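Local coordinates for encapsulated ferritin-like protein (Haliangium ochraceum, PDB 5N5F) that oxidises iron(II) to iron(III) as the ferroxidase cargo of an encapsulin nanocompartment, where the iron is stored as mineral, at residues B[22-27]-B[69-74]; B[40-45]-B[52-57]. All coordinates share one frame; numbering follows the deposited sequence.

Contact 1. Residues B[22-27]-B[69-74]; sequences HRALVT and LEWIRR
Ala-24 meets Trp-71 and Ile-72 through its single methyl group, and the contact is apolar throughout. Ala-24 CB lies 3.8 Å from Ile-72 CG1 and 3.9 Å from Trp-71 CZ3, approaching the indole obliquely near its CE3-CZ3 bond. The Trp-71 side chain leaves with CG anti to the backbone N (chi1 -175°), which swings the benzene part of the indole over to Ala-24. Next along the helix, Leu-25 CD2 touches Ile-72 CD1 at 3.8 Å, the two side chains crossing at about a right angle. Trp-71 NE1 is hydrogen-bonded to Glu-47 of a third subunit. A salt-bridge network lies within 69-74, away from helix 16-44: Arg-73 grips Glu-70 side-on, NE to OE1 at 3.1 Å and NH2 to OE2 at 3.2 Å, while Arg-74 NE reaches Glu-70 OE2 at 2.8 Å from the same face of the carboxylate plane as Arg-73 NH2. Backbone N-H groups of Phe-88 and Thr-89 of a second subunit join the Glu-70 carboxylate to that copy of the protein. With axes 9.9 Å apart and running at 148°, the segments form part of the antiparallel two-helix hairpin of the N-terminal, encapsulated-ferritin domain, which this chain represents.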
loop_
_atom_site.group_PDB
_atom_site.type_symbol
_atom_site.label_atom_id
_atom_site.label_comp_id
_atom_site.label_asym_id
_atom_site.label_seq_id
_atom_site.Cartn_x
_atom_site.Cartn_y
_atom_site.Cartn_z
ATOM N N HIS B 22 -9.815 -19.482 -4.982
ATOM C CA HIS B 22 -9.307 -18.148 -4.680
ATOM C C HIS B 22 -10.389 -17.293 -4.030
ATOM O O HIS B 22 -10.167 -16.682 -2.978
ATOM C CB HIS B 22 -8.783 -17.496 -5.963
ATOM C CG HIS B 22 -8.621 -16.010 -5.870
ATOM N ND1 HIS B 22 -7.657 -15.414 -5.087
ATOM C CD2 HIS B 22 -9.301 -15.000 -6.465
ATOM C CE1 HIS B 22 -7.750 -14.101 -5.202
ATOM N NE2 HIS B 22 -8.740 -13.824 -6.032
ATOM N N ARG B 23 -11.577 -17.250 -4.639
ATOM C CA ARG B 23 -12.669 -16.464 -4.073
ATOM C C ARG B 23 -12.980 -16.900 -2.647
ATOM O O ARG B 23 -13.227 -16.061 -1.774
ATOM C CB ARG B 23 -13.913 -16.581 -4.956
ATOM C CG ARG B 23 -13.723 -16.011 -6.352
ATOM C CD ARG B 23 -14.988 -16.098 -7.192
ATOM N NE ARG B 23 -14.790 -15.498 -8.509
ATOM C CZ ARG B 23 -14.466 -16.163 -9.616
ATOM N NH1 ARG B 23 -14.308 -17.477 -9.601
ATOM N NH2 ARG B 23 -14.305 -15.501 -10.755
ATOM N N ALA B 24 -12.959 -18.208 -2.385
ATOM C CA ALA B 24 -13.262 -18.682 -1.040
ATOM C C ALA B 24 -12.131 -18.361 -0.072
ATOM O O ALA B 24 -12.381 -17.947 1.067
ATOM C CB ALA B 24 -13.541 -20.184 -1.064
ATOM N N LEU B 25 -10.879 -18.537 -0.501
ATOM C CA LEU B 25 -9.753 -18.275 0.392
ATOM C C LEU B 25 -9.661 -16.795 0.760
ATOM O O LEU B 25 -9.359 -16.457 1.910
ATOM C CB LEU B 25 -8.449 -18.760 -0.251
ATOM C CG LEU B 25 -8.239 -20.280 -0.235
ATOM C CD1 LEU B 25 -7.053 -20.692 -1.115
ATOM C CD2 LEU B 25 -8.031 -20.769 1.189
ATOM N N VAL B 26 -9.918 -15.893 -0.187
ATOM C CA VAL B 26 -9.868 -14.476 0.167
ATOM C C VAL B 26 -11.003 -14.130 1.118
ATOM O O VAL B 26 -10.837 -13.290 2.013
ATOM C CB VAL B 26 -9.888 -13.584 -1.090
ATOM C CG1 VAL B 26 -8.684 -13.886 -1.971
ATOM C CG2 VAL B 26 -11.188 -13.743 -1.869
ATOM N N THR B 27 -12.162 -14.779 0.964
ATOM C CA THR B 27 -13.276 -14.524 1.870
ATOM C C THR B 27 -12.956 -15.018 3.274
ATOM O O THR B 27 -13.174 -14.304 4.261
ATOM C CB THR B 27 -14.550 -15.188 1.339
ATOM O OG1 THR B 27 -14.842 -14.688 0.027
ATOM C CG2 THR B 27 -15.736 -14.896 2.256
ATOM N N LEU B 69 -14.816 -22.299 5.360
ATOM C CA LEU B 69 -13.802 -23.343 5.456
ATOM C C LEU B 69 -14.396 -24.706 5.136
ATOM O O LEU B 69 -13.758 -25.527 4.467
ATOM C CB LEU B 69 -13.173 -23.335 6.851
ATOM C CG LEU B 69 -12.091 -24.384 7.136
ATOM C CD1 LEU B 69 -10.932 -24.315 6.137
ATOM C CD2 LEU B 69 -11.572 -24.214 8.555
ATOM N N GLU B 70 -15.627 -24.962 5.589
ATOM C CA GLU B 70 -16.281 -26.223 5.264
ATOM C C GLU B 70 -16.507 -26.354 3.764
ATOM O O GLU B 70 -16.388 -27.450 3.206
ATOM C CB GLU B 70 -17.603 -26.344 6.022
ATOM C CG GLU B 70 -18.435 -27.582 5.663
ATOM C CD GLU B 70 -17.735 -28.893 5.975
ATOM O OE1 GLU B 70 -16.636 -28.866 6.567
ATOM O OE2 GLU B 70 -18.288 -29.961 5.625
ATOM N N TRP B 71 -16.839 -25.251 3.090
ATOM C CA TRP B 71 -16.953 -25.305 1.637
ATOM C C TRP B 71 -15.617 -25.677 1.007
ATOM O O TRP B 71 -15.558 -26.522 0.105
ATOM C CB TRP B 71 -17.450 -23.970 1.092
ATOM C CG TRP B 71 -17.711 -24.005 -0.379
ATOM C CD1 TRP B 71 -18.912 -24.212 -0.991
ATOM C CD2 TRP B 71 -16.750 -23.837 -1.428
ATOM N NE1 TRP B 71 -18.759 -24.179 -2.356
ATOM C CE2 TRP B 71 -17.439 -23.955 -2.649
ATOM C CE3 TRP B 71 -15.372 -23.597 -1.452
ATOM C CZ2 TRP B 71 -16.801 -23.838 -3.882
ATOM C CZ3 TRP B 71 -14.739 -23.485 -2.676
ATOM C CH2 TRP B 71 -15.454 -23.604 -3.874
ATOM N N ILE B 72 -14.531 -25.063 1.480
ATOM C CA ILE B 72 -13.201 -25.409 0.989
ATOM C C ILE B 72 -12.907 -26.884 1.236
ATOM O O ILE B 72 -12.382 -27.581 0.359
ATOM C CB ILE B 72 -12.146 -24.501 1.649
ATOM C CG1 ILE B 72 -12.341 -23.054 1.190
ATOM C CG2 ILE B 72 -10.730 -24.982 1.334
ATOM C CD1 ILE B 72 -11.485 -22.061 1.923
ATOM N N ARG B 73 -13.234 -27.382 2.430
ATOM C CA ARG B 73 -12.882 -28.757 2.776
ATOM C C ARG B 73 -13.567 -29.756 1.855
ATOM O O ARG B 73 -12.990 -30.796 1.514
ATOM C CB ARG B 73 -13.249 -29.055 4.228
ATOM C CG ARG B 73 -12.763 -30.426 4.709
ATOM C CD ARG B 73 -13.524 -30.898 5.934
ATOM N NE ARG B 73 -14.913 -31.216 5.618
ATOM C CZ ARG B 73 -15.335 -32.391 5.158
ATOM N NH1 ARG B 73 -14.480 -33.382 4.949
ATOM N NH2 ARG B 73 -16.623 -32.573 4.901
ATOM N N ARG B 74 -14.807 -29.473 1.458
ATOM C CA ARG B 74 -15.552 -30.404 0.624
ATOM C C ARG B 74 -15.015 -30.498 -0.798
ATOM O O ARG B 74 -15.373 -31.442 -1.511
ATOM C CB ARG B 74 -17.028 -30.003 0.600
ATOM C CG ARG B 74 -17.713 -30.148 1.948
ATOM C CD ARG B 74 -19.142 -29.624 1.917
ATOM N NE ARG B 74 -19.772 -29.721 3.230
ATOM C CZ ARG B 74 -21.071 -29.549 3.456
ATOM N NH1 ARG B 74 -21.895 -29.270 2.455
ATOM N NH2 ARG B 74 -21.544 -29.660 4.688
#

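Contact 2. Residues B[40-45]-B[52-57]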
loop_
_atom_site.group_PDB
_atom_site.type_symbol
_atom_site.label_atom_id
_atom_site.label_comp_id
_atom_site.label_asym_id
_atom_site.label_seq_id
_atom_site.Cartn_x
_atom_site.Cartn_y
_atom_site.Cartn_z
ATOM N N GLN B 40 -9.402 -6.611 18.949
ATOM C CA GLN B 40 -8.538 -5.491 19.307
ATOM C C GLN B 40 -9.357 -4.245 19.635
ATOM O O GLN B 40 -9.104 -3.564 20.636
ATOM C CB GLN B 40 -7.564 -5.200 18.168
ATOM C CG GLN B 40 -6.488 -6.249 17.977
ATOM C CD GLN B 40 -5.532 -5.888 16.862
ATOM O OE1 GLN B 40 -5.162 -4.724 16.700
ATOM N NE2 GLN B 40 -5.129 -6.885 16.079
ATOM N N ARG B 41 -10.338 -3.921 18.791
ATOM C CA ARG B 41 -11.121 -2.711 19.012
ATOM C C ARG B 41 -12.028 -2.844 20.228
ATOM O O ARG B 41 -12.245 -1.859 20.945
ATOM C CB ARG B 41 -11.931 -2.378 17.759
ATOM C CG ARG B 41 -11.059 -1.920 16.592
ATOM C CD ARG B 41 -11.842 -1.107 15.576
ATOM N NE ARG B 41 -12.639 -1.946 14.688
ATOM C CZ ARG B 41 -12.237 -2.393 13.501
ATOM N NH1 ARG B 41 -11.034 -2.086 13.033
ATOM N NH2 ARG B 41 -13.048 -3.152 12.776
ATOM N N ALA B 42 -12.549 -4.046 20.491
ATOM C CA ALA B 42 -13.362 -4.251 21.685
ATOM C C ALA B 42 -12.520 -4.135 22.951
ATOM O O ALA B 42 -12.997 -3.632 23.976
ATOM C CB ALA B 42 -14.054 -5.610 21.624
ATOM N N ASP B 43 -11.264 -4.586 22.899
ATOM C CA ASP B 43 -10.376 -4.457 24.051
ATOM C C ASP B 43 -10.124 -2.995 24.394
ATOM O O ASP B 43 -10.229 -2.590 25.557
ATOM C CB ASP B 43 -9.052 -5.167 23.771
ATOM C CG ASP B 43 -9.081 -6.629 24.156
ATOM O OD1 ASP B 43 -10.193 -7.190 24.276
ATOM O OD2 ASP B 43 -7.990 -7.217 24.335
ATOM N N ALA B 44 -9.759 -2.192 23.395
ATOM C CA ALA B 44 -9.487 -0.780 23.615
ATOM C C ALA B 44 -10.756 0.040 23.791
ATOM O O ALA B 44 -10.678 1.181 24.256
ATOM C CB ALA B 44 -8.668 -0.219 22.452
ATOM N N CYS B 45 -11.911 -0.516 23.431
ATOM C CA CYS B 45 -13.184 0.167 23.613
ATOM C C CYS B 45 -13.335 0.641 25.052
ATOM O O CYS B 45 -12.906 -0.032 25.991
ATOM C CB CYS B 45 -14.331 -0.780 23.251
ATOM S SG CYS B 45 -15.815 0.019 22.616
ATOM N N ASP B 52 -20.057 -4.683 23.317
ATOM C CA ASP B 52 -20.903 -5.860 23.145
ATOM C C ASP B 52 -21.293 -6.057 21.685
ATOM O O ASP B 52 -21.418 -7.199 21.220
ATOM C CB ASP B 52 -22.149 -5.742 24.024
ATOM C CG ASP B 52 -21.810 -5.636 25.500
ATOM O OD1 ASP B 52 -20.675 -5.994 25.879
ATOM O OD2 ASP B 52 -22.677 -5.197 26.282
ATOM N N VAL B 53 -21.497 -4.960 20.949
ATOM C CA VAL B 53 -21.782 -5.068 19.520
ATOM C C VAL B 53 -20.584 -5.658 18.789
ATOM O O VAL B 53 -20.733 -6.522 17.916
ATOM C CB VAL B 53 -22.172 -3.693 18.944
ATOM C CG1 VAL B 53 -22.360 -3.771 17.430
ATOM C CG2 VAL B 53 -23.445 -3.172 19.605
ATOM N N LEU B 54 -19.377 -5.206 19.137
ATOM C CA LEU B 54 -18.180 -5.675 18.450
ATOM C C LEU B 54 -17.962 -7.167 18.675
ATOM O O LEU B 54 -17.625 -7.899 17.738
ATOM C CB LEU B 54 -16.964 -4.877 18.922
ATOM C CG LEU B 54 -16.831 -3.443 18.403
ATOM C CD1 LEU B 54 -15.687 -2.741 19.110
ATOM C CD2 LEU B 54 -16.620 -3.410 16.894
ATOM N N ILE B 55 -18.149 -7.635 19.912
ATOM C CA ILE B 55 -17.972 -9.053 20.209
ATOM C C ILE B 55 -19.045 -9.879 19.511
ATOM O O ILE B 55 -18.759 -10.938 18.938
ATOM C CB ILE B 55 -17.981 -9.285 21.734
ATOM C CG1 ILE B 55 -16.844 -8.510 22.411
ATOM C CG2 ILE B 55 -17.876 -10.782 22.066
ATOM C CD1 ILE B 55 -15.441 -9.009 22.080
ATOM N N HIS B 56 -20.295 -9.413 19.549
ATOM C CA HIS B 56 -21.386 -10.166 18.942
ATOM C C HIS B 56 -21.153 -10.375 17.453
ATOM O O HIS B 56 -21.382 -11.470 16.928
ATOM C CB HIS B 56 -22.713 -9.445 19.170
ATOM C CG HIS B 56 -23.861 -10.046 18.420
ATOM N ND1 HIS B 56 -24.094 -9.790 17.086
ATOM C CD2 HIS B 56 -24.843 -10.889 18.818
ATOM C CE1 HIS B 56 -25.170 -10.449 16.694
ATOM N NE2 HIS B 56 -25.643 -11.124 17.726
ATOM N N ASN B 57 -20.709 -9.334 16.754
ATOM C CA ASN B 57 -20.485 -9.457 15.322
ATOM C C ASN B 57 -19.169 -10.164 15.024
ATOM O O ASN B 57 -19.071 -10.880 14.022
ATOM C CB ASN B 57 -20.526 -8.075 14.666
ATOM C CG ASN B 57 -21.910 -7.446 14.727
ATOM O OD1 ASN B 57 -22.903 -8.124 15.008
ATOM N ND2 ASN B 57 -21.984 -6.149 14.459
#
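Leu-54 has CG anti to its carbonyl carbon (chi1 -74°), and with chi2 near 172° its CD1 extends to the backbone between Arg-41 and Ala-42. Leu-54 CD1 lies 3.7 Å from Ala-42 N and 3.8 Å from Arg-41 C, so it packs against the peptide unit as well as against side chains. Ile-55 starts out like Leu-54, but its chi2 of -68° bends CD1 onto the Ala-42 methyl, 3.7 Å from Ala-42 CB. Ala-42 is thus touched by both residues, its CB also meeting Leu-54 CB at 4.0 Å. The small Ala-42 side chain is consistent with the close approach of the helices, 6.0 Å between the CA atoms of Ala-42 and Leu-54 and 9.0 Å between the segment axes. This is the turn end of the antiparallel helical hairpin of the EncFtn subunit, where helix 16-44 gives way at Cys-45 and the chain reverses into helix 48-75. Arg-41 contributes its CB, 4.0 Å from Leu-54 CD1, before its chain carries the guanidinium to a salt bridge with Glu-30 of a third subunit. Leu-54 also packs on Thr-27 of that subunit, and Asp-43 accepts hydrogen bonds from Thr-18 and Ser-15 N of the second.

How the contacts relate
From the N terminus the chain enters helix 16-44, passing first through 22-27 and then, towards the helix end, through 40-45. After the short turn it returns along helix 48-75, so 52-57 comes next and 69-74 last. Contact 2 closes the small loop around the turn, and contact 1 closes the long one, with contact 2 nested inside it. The two therefore pin the same pair of antiparallel helices at two levels, their centres 26 Å apart and their nearest atoms about 12 Å apart. Between them on the hairpin lie Glu-31, Glu-61 and His-64, which probably bind iron, as in related proteins. Both contacts also touch a second copy of the protein in the decameric ring.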